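Local atomic coordinates of putative ABC transporter amino acid-binding protein (PDB entry 2Q89), a protein that probably binds ectoines for uptake by an ABC transporter, and holds 5-hydroxyectoine in its cleft in this crystal. Residues Ile17-Glu22 against Val54-Ser59; Gly62-Gly67 against Ile76-Phe81. All coordinates share one frame; numbering follows the deposited sequence.

Contact 1. Residues Ile17-Glu22 against Val54-Ser59; sequences IAIANE and VVASIS. With CD (cadmium ion), chain E; 6CS ((4S,5S)-5-hydroxy-2-methyl-1,4,5,6-tetrahydropyrimidine-4-carboxylic acid), chain F.
Ile17 and Ile19 join Ser57 and its neighbours through four backbone hydrogen bonds of parallel type, with Ile17 paired to Ala56, Ala18 to Ser57 and Ile19 to Ile58. The run starts at Ile17 N to Val55 O, 2.9 Å, and ends at Ser59 N to Ile19 O, 3.0 Å. The axes of the short strand segments cross at -37°, a clearly twisted pair.

Apolar contacts gather on the face that bears Ile17, Ile19, Ala56 and Ile58, with Val54 at the Ile17 end. The CG1 branch of each isoleucine of 17-19 sits between backbone N and carbonyl carbon (chi1 64° in Ile17), which brings its methyl to the partner strand. Ile17 CD1 thus reaches Val54 CB at 3.8 Å, while Ile19 CD1 lies 3.9 Å from Ile58 CG1.

Polar ends look elsewhere. Ser57 OG binds a cadmium ion at 2.7 Å, together with His73 and a water. Glu22, extended, turns both carboxylate oxygens to NAG of hydroxyectoine: OE2 accepts it at 2.8 Å, and the bond to OE1 is weak. Tyr61 OH hydrogen-bonds OE1, and Ser176 OG bonds OE2. With Glu22 cut back to alanine, NAG is likely to lose both acceptors, and the two hydroxyls their carboxylate partner.

Helix 37-48 links the two strands as a beta-alpha-beta crossover, laying Phe46 on Ile17 and Val54 and Pro39 on Ile19; strand 75-76 hydrogen-bonds along the other edge of strand 14-19.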
loop_
_atom_site.group_PDB
_atom_site.type_symbol
_atom_site.label_atom_id
_atom_site.label_comp_id
_atom_site.label_asym_id
_atom_site.label_seq_id
_atom_site.Cartn_x
_atom_site.Cartn_y
_atom_site.Cartn_z
ATOM N N ILE A 17 -3.196 0.794 -14.230
ATOM C CA ILE A 17 -2.700 0.884 -12.859
ATOM C C ILE A 17 -2.974 -0.401 -12.074
ATOM O O ILE A 17 -3.990 -1.066 -12.290
ATOM C CB ILE A 17 -3.246 2.151 -12.129
ATOM C CG1 ILE A 17 -4.778 2.109 -11.972
ATOM C CG2 ILE A 17 -2.786 3.432 -12.859
ATOM C CD1 ILE A 17 -5.360 3.192 -11.041
ATOM N N ALA A 18 -2.048 -0.749 -11.186
ATOM C CA ALA A 18 -2.179 -1.939 -10.354
ATOM C C ALA A 18 -2.582 -1.558 -8.938
ATOM O O ALA A 18 -1.975 -0.674 -8.327
ATOM C CB ALA A 18 -0.890 -2.737 -10.354
ATOM N N ILE A 19 -3.622 -2.229 -8.442
ATOM C CA ILE A 19 -4.193 -2.005 -7.115
ATOM C C ILE A 19 -4.470 -3.359 -6.446
ATOM O O ILE A 19 -4.438 -4.396 -7.110
ATOM C CB ILE A 19 -5.501 -1.167 -7.215
ATOM C CG1 ILE A 19 -6.596 -1.939 -7.965
ATOM C CG2 ILE A 19 -5.237 0.190 -7.888
ATOM C CD1 ILE A 19 -8.005 -1.486 -7.651
ATOM N N ALA A 20 -4.738 -3.349 -5.141
ATOM C CA ALA A 20 -5.030 -4.580 -4.395
ATOM C C ALA A 20 -6.425 -4.621 -3.746
ATOM O O ALA A 20 -6.835 -5.670 -3.222
ATOM C CB ALA A 20 -3.964 -4.821 -3.341
ATOM N N ASN A 21 -7.144 -3.499 -3.784
ATOM C CA ASN A 21 -8.432 -3.329 -3.069
ATOM C C ASN A 21 -8.301 -3.418 -1.544
ATOM O O ASN A 21 -8.777 -4.372 -0.921
ATOM C CB ASN A 21 -9.528 -4.283 -3.588
ATOM C CG ASN A 21 -10.924 -3.933 -3.052
ATOM O OD1 ASN A 21 -11.167 -2.823 -2.578
ATOM N ND2 ASN A 21 -11.842 -4.888 -3.131
ATOM N N GLU A 22 -7.669 -2.405 -0.955
ATOM C CA GLU A 22 -7.471 -2.321 0.494
ATOM C C GLU A 22 -7.742 -0.886 0.956
ATOM O O GLU A 22 -6.837 -0.047 0.945
ATOM C CB GLU A 22 -6.037 -2.743 0.850
ATOM C CG GLU A 22 -5.691 -2.692 2.332
ATOM C CD GLU A 22 -4.205 -2.856 2.589
ATOM O OE1 GLU A 22 -3.602 -3.829 2.076
ATOM O OE2 GLU A 22 -3.634 -2.014 3.315
ATOM N N VAL A 54 -8.004 5.985 -15.994
ATOM C CA VAL A 54 -7.156 4.890 -15.545
ATOM C C VAL A 54 -7.938 3.585 -15.605
ATOM O O VAL A 54 -9.126 3.542 -15.268
ATOM C CB VAL A 54 -6.595 5.115 -14.109
ATOM C CG1 VAL A 54 -5.509 6.182 -14.111
ATOM C CG2 VAL A 54 -7.708 5.468 -13.119
ATOM N N VAL A 55 -7.267 2.531 -16.056
ATOM C CA VAL A 55 -7.834 1.191 -16.055
ATOM C C VAL A 55 -7.077 0.376 -15.014
ATOM O O VAL A 55 -5.860 0.199 -15.117
ATOM C CB VAL A 55 -7.762 0.546 -17.461
ATOM C CG1 VAL A 55 -8.120 -0.921 -17.408
ATOM C CG2 VAL A 55 -8.688 1.271 -18.429
ATOM N N ALA A 56 -7.798 -0.108 -14.007
ATOM C CA ALA A 56 -7.178 -0.732 -12.842
ATOM C C ALA A 56 -7.186 -2.261 -12.869
ATOM O O ALA A 56 -8.136 -2.876 -13.342
ATOM C CB ALA A 56 -7.838 -0.220 -11.564
ATOM N N SER A 57 -6.118 -2.865 -12.357
ATOM C CA SER A 57 -6.068 -4.314 -12.152
ATOM C C SER A 57 -5.895 -4.634 -10.673
ATOM O O SER A 57 -5.077 -4.014 -9.986
ATOM C CB SER A 57 -4.930 -4.951 -12.945
ATOM O OG SER A 57 -5.242 -5.009 -14.323
ATOM N N ILE A 58 -6.675 -5.600 -10.192
ATOM C CA ILE A 58 -6.511 -6.103 -8.834
ATOM C C ILE A 58 -5.577 -7.299 -8.857
ATOM O O ILE A 58 -5.744 -8.220 -9.660
ATOM C CB ILE A 58 -7.865 -6.497 -8.192
ATOM C CG1 ILE A 58 -8.813 -5.297 -8.127
ATOM C CG2 ILE A 58 -7.644 -7.087 -6.790
ATOM C CD1 ILE A 58 -10.251 -5.669 -7.781
ATOM N N SER A 59 -4.586 -7.261 -7.975
ATOM C CA SER A 59 -3.717 -8.394 -7.717
ATOM C C SER A 59 -3.214 -8.273 -6.285
ATOM O O SER A 59 -3.444 -7.260 -5.618
ATOM C CB SER A 59 -2.537 -8.404 -8.689
ATOM O OG SER A 59 -1.671 -7.314 -8.429
HETATM CD CD CD E . -3.885 -6.524 -16.154
HETATM O O 6CS F . 3.606 -4.091 0.976
HETATM C C 6CS F . 3.059 -2.974 1.041
HETATM O OXT 6CS F . 3.443 -1.954 0.424
HETATM C CA 6CS F . 1.822 -2.830 1.971
HETATM N N 6CS F . 1.028 -1.639 1.597
HETATM C CAI 6CS F . -0.358 -1.580 1.836
HETATM C CAA 6CS F . -1.137 -0.338 1.442
HETATM N NAG 6CS F . -1.049 -2.651 2.418
HETATM C CG2 6CS F . -0.337 -3.877 2.822
HETATM C CB 6CS F . 0.934 -4.098 1.993
HETATM O OG1 6CS F . 1.629 -5.162 2.630
HETATM O O HOH W 1 -4.630 -4.652 -17.543
#

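Contact 2. Residues Gly62-Gly67 against Ile76-Phe81; sequences GAMIPG and ITAGLF. With 6CS ((4S,5S)-5-hydroxy-2-methyl-1,4,5,6-tetrahydropyrimidine-4-carboxylic acid), chain F.
Met64 and Ile65, on helix 64-69, rest on Ile76, Ala78 and Leu80 through van der Waals contacts, almost all between apolar side chains; no hydrogen bond crosses between the segments. Met64 does so with an extended chain (chi2 175°) that carries its sulfur and methyl out along the 76-81 segment. SD lies 3.8 Å from Ile76 CG2, and farther out CE meets Ala78 CB, also at 3.8 Å. Ile76 answers with its other branch, whose CD1 comes up beneath the helix backbone to 3.6 Å from Met64 O. The same methyl touches Ile65 CG1 at 3.9 Å, the two isoleucine side chains crossing at about a right angle. Ile65 CG1 is shared, for Leu80 CD2 approaches it at 3.8 Å from the loop.

In the type 2 periplasmic-binding-protein fold of this family, two lobes enclose the solute. Here strand 75-76 runs out into a loop at the cleft, with the helix packed behind it and hydroxyectoine in front.

Polar contacts belong to the loop backbone and serve the ligand. Phe81 N donates to the ligand carboxylate oxygen OXT over 2.9 Å, nearly straight at 160°. Gly79 O comes within 2.9 Å of the ring nitrogen N of hydroxyectoine, and also lies 3.4 Å above the Phe81 ring plane, toward the rim. Gly79 has a positive phi, and a CB there would run into both the preceding carbonyl oxygen and the ligand methyl CAA.

The loop is tied further by Arg86, whose NH1 donates to Phe81 O while NH2 hydrogen-bonds the ligand. Tyr201 sets its ring nearly parallel to that of Phe81.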
loop_
_atom_site.group_PDB
_atom_site.type_symbol
_atom_site.label_atom_id
_atom_site.label_comp_id
_atom_site.label_asym_id
_atom_site.label_seq_id
_atom_site.Cartn_x
_atom_site.Cartn_y
_atom_site.Cartn_z
ATOM N N GLY A 62 2.526 -8.933 -3.938
ATOM C CA GLY A 62 3.744 -9.582 -4.432
ATOM C C GLY A 62 3.826 -9.761 -5.942
ATOM O O GLY A 62 4.906 -10.018 -6.477
ATOM N N ALA A 63 2.689 -9.623 -6.625
ATOM C CA ALA A 63 2.636 -9.746 -8.088
ATOM C C ALA A 63 2.806 -8.409 -8.816
ATOM O O ALA A 63 2.918 -8.373 -10.043
ATOM C CB ALA A 63 1.331 -10.415 -8.514
ATOM N N MET A 64 2.836 -7.316 -8.059
ATOM C CA MET A 64 2.769 -5.973 -8.638
ATOM C C MET A 64 4.036 -5.546 -9.377
ATOM O O MET A 64 3.971 -5.143 -10.540
ATOM C CB MET A 64 2.380 -4.939 -7.578
ATOM C CG MET A 64 0.925 -5.030 -7.156
ATOM S SD MET A 64 0.539 -3.902 -5.815
ATOM C CE MET A 64 -1.153 -4.379 -5.476
ATOM N N ILE A 65 5.177 -5.614 -8.696
ATOM C CA ILE A 65 6.451 -5.277 -9.334
ATOM C C ILE A 65 6.765 -6.216 -10.521
ATOM O O ILE A 65 7.074 -5.722 -11.599
ATOM C CB ILE A 65 7.600 -5.163 -8.292
ATOM C CG1 ILE A 65 7.392 -3.917 -7.418
ATOM C CG2 ILE A 65 8.971 -5.116 -8.981
ATOM C CD1 ILE A 65 8.250 -3.875 -6.142
ATOM N N PRO A 66 6.653 -7.542 -10.357
ATOM C CA PRO A 66 6.799 -8.457 -11.500
ATOM C C PRO A 66 5.899 -8.107 -12.691
ATOM O O PRO A 66 6.355 -8.143 -13.835
ATOM C CB PRO A 66 6.407 -9.816 -10.910
ATOM C CG PRO A 66 6.764 -9.706 -9.456
ATOM C CD PRO A 66 6.425 -8.284 -9.098
ATOM N N GLY A 67 4.642 -7.757 -12.419
ATOM C CA GLY A 67 3.691 -7.370 -13.463
ATOM C C GLY A 67 4.110 -6.096 -14.169
ATOM O O GLY A 67 3.937 -5.958 -15.383
ATOM N N ILE A 76 2.220 1.239 -10.627
ATOM C CA ILE A 76 1.621 0.685 -9.414
ATOM C C ILE A 76 1.170 1.844 -8.533
ATOM O O ILE A 76 1.985 2.685 -8.138
ATOM C CB ILE A 76 2.623 -0.207 -8.638
ATOM C CG1 ILE A 76 3.159 -1.337 -9.521
ATOM C CG2 ILE A 76 1.974 -0.766 -7.355
ATOM C CD1 ILE A 76 4.422 -1.982 -8.978
ATOM N N THR A 77 -0.132 1.897 -8.251
ATOM C CA THR A 77 -0.711 2.947 -7.415
ATOM C C THR A 77 -1.619 2.277 -6.396
ATOM O O THR A 77 -2.828 2.198 -6.590
ATOM C CB THR A 77 -1.503 3.970 -8.270
ATOM O OG1 THR A 77 -2.527 3.293 -9.011
ATOM C CG2 THR A 77 -0.625 4.572 -9.361
ATOM N N ALA A 78 -1.029 1.794 -5.305
ATOM C CA ALA A 78 -1.719 0.836 -4.449
ATOM C C ALA A 78 -1.329 0.909 -2.975
ATOM O O ALA A 78 -1.770 0.089 -2.173
ATOM C CB ALA A 78 -1.490 -0.578 -4.991
ATOM N N GLY A 79 -0.510 1.895 -2.621
ATOM C CA GLY A 79 0.080 1.957 -1.289
ATOM C C GLY A 79 1.324 1.091 -1.175
ATOM O O GLY A 79 1.692 0.670 -0.077
ATOM N N LEU A 80 1.976 0.824 -2.309
ATOM C CA LEU A 80 3.184 -0.007 -2.324
ATOM C C LEU A 80 4.366 0.761 -1.728
ATOM O O LEU A 80 5.036 1.550 -2.416
ATOM C CB LEU A 80 3.501 -0.516 -3.740
ATOM C CG LEU A 80 4.567 -1.618 -3.837
ATOM C CD1 LEU A 80 4.004 -2.979 -3.421
ATOM C CD2 LEU A 80 5.142 -1.696 -5.239
ATOM N N PHE A 81 4.603 0.523 -0.439
ATOM C CA PHE A 81 5.571 1.294 0.328
ATOM C C PHE A 81 6.992 1.210 -0.217
ATOM O O PHE A 81 7.428 0.151 -0.676
ATOM C CB PHE A 81 5.542 0.876 1.796
ATOM C CG PHE A 81 4.234 1.161 2.486
ATOM C CD1 PHE A 81 3.580 2.383 2.299
ATOM C CD2 PHE A 81 3.667 0.221 3.348
ATOM C CE1 PHE A 81 2.376 2.655 2.946
ATOM C CE2 PHE A 81 2.454 0.485 3.999
ATOM C CZ PHE A 81 1.815 1.700 3.803
HETATM O O 6CS F . 3.606 -4.091 0.976
HETATM C C 6CS F . 3.059 -2.974 1.041
HETATM O OXT 6CS F . 3.443 -1.954 0.424
HETATM C CA 6CS F . 1.822 -2.830 1.971
HETATM N N 6CS F . 1.028 -1.639 1.597
HETATM C CAI 6CS F . -0.358 -1.580 1.836
HETATM C CAA 6CS F . -1.137 -0.338 1.442
HETATM N NAG 6CS F . -1.049 -2.651 2.418
HETATM C CG2 6CS F . -0.337 -3.877 2.822
HETATM C CB 6CS F . 0.934 -4.098 1.993
HETATM O OG1 6CS F . 1.629 -5.162 2.630
#

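Contacts 1 and 2 follow one another along the chain, strand 53-58 leading into helix 64-69, and their centres lie about 9 Å apart. They meet directly where strand 14-19 runs beside residues 76-78. A probable hydrogen bond joins Thr77 N to Ala18 O at 3.2 Å. Packing adds to it: Ala78 CB lies 3.4 Å from Ala18 O, and Ile17 CB lies 3.4 Å from Thr77 OG1. Beyond the C-terminal ends of strands 14-19 and 75-76, both contacts reach hydroxyectoine, hydrogen-bonding different parts of it, the amidine from contact 1 and the carboxylate from contact 2. Arg86, Thr134 and Glu135 add further hydrogen bonds to the same ligand.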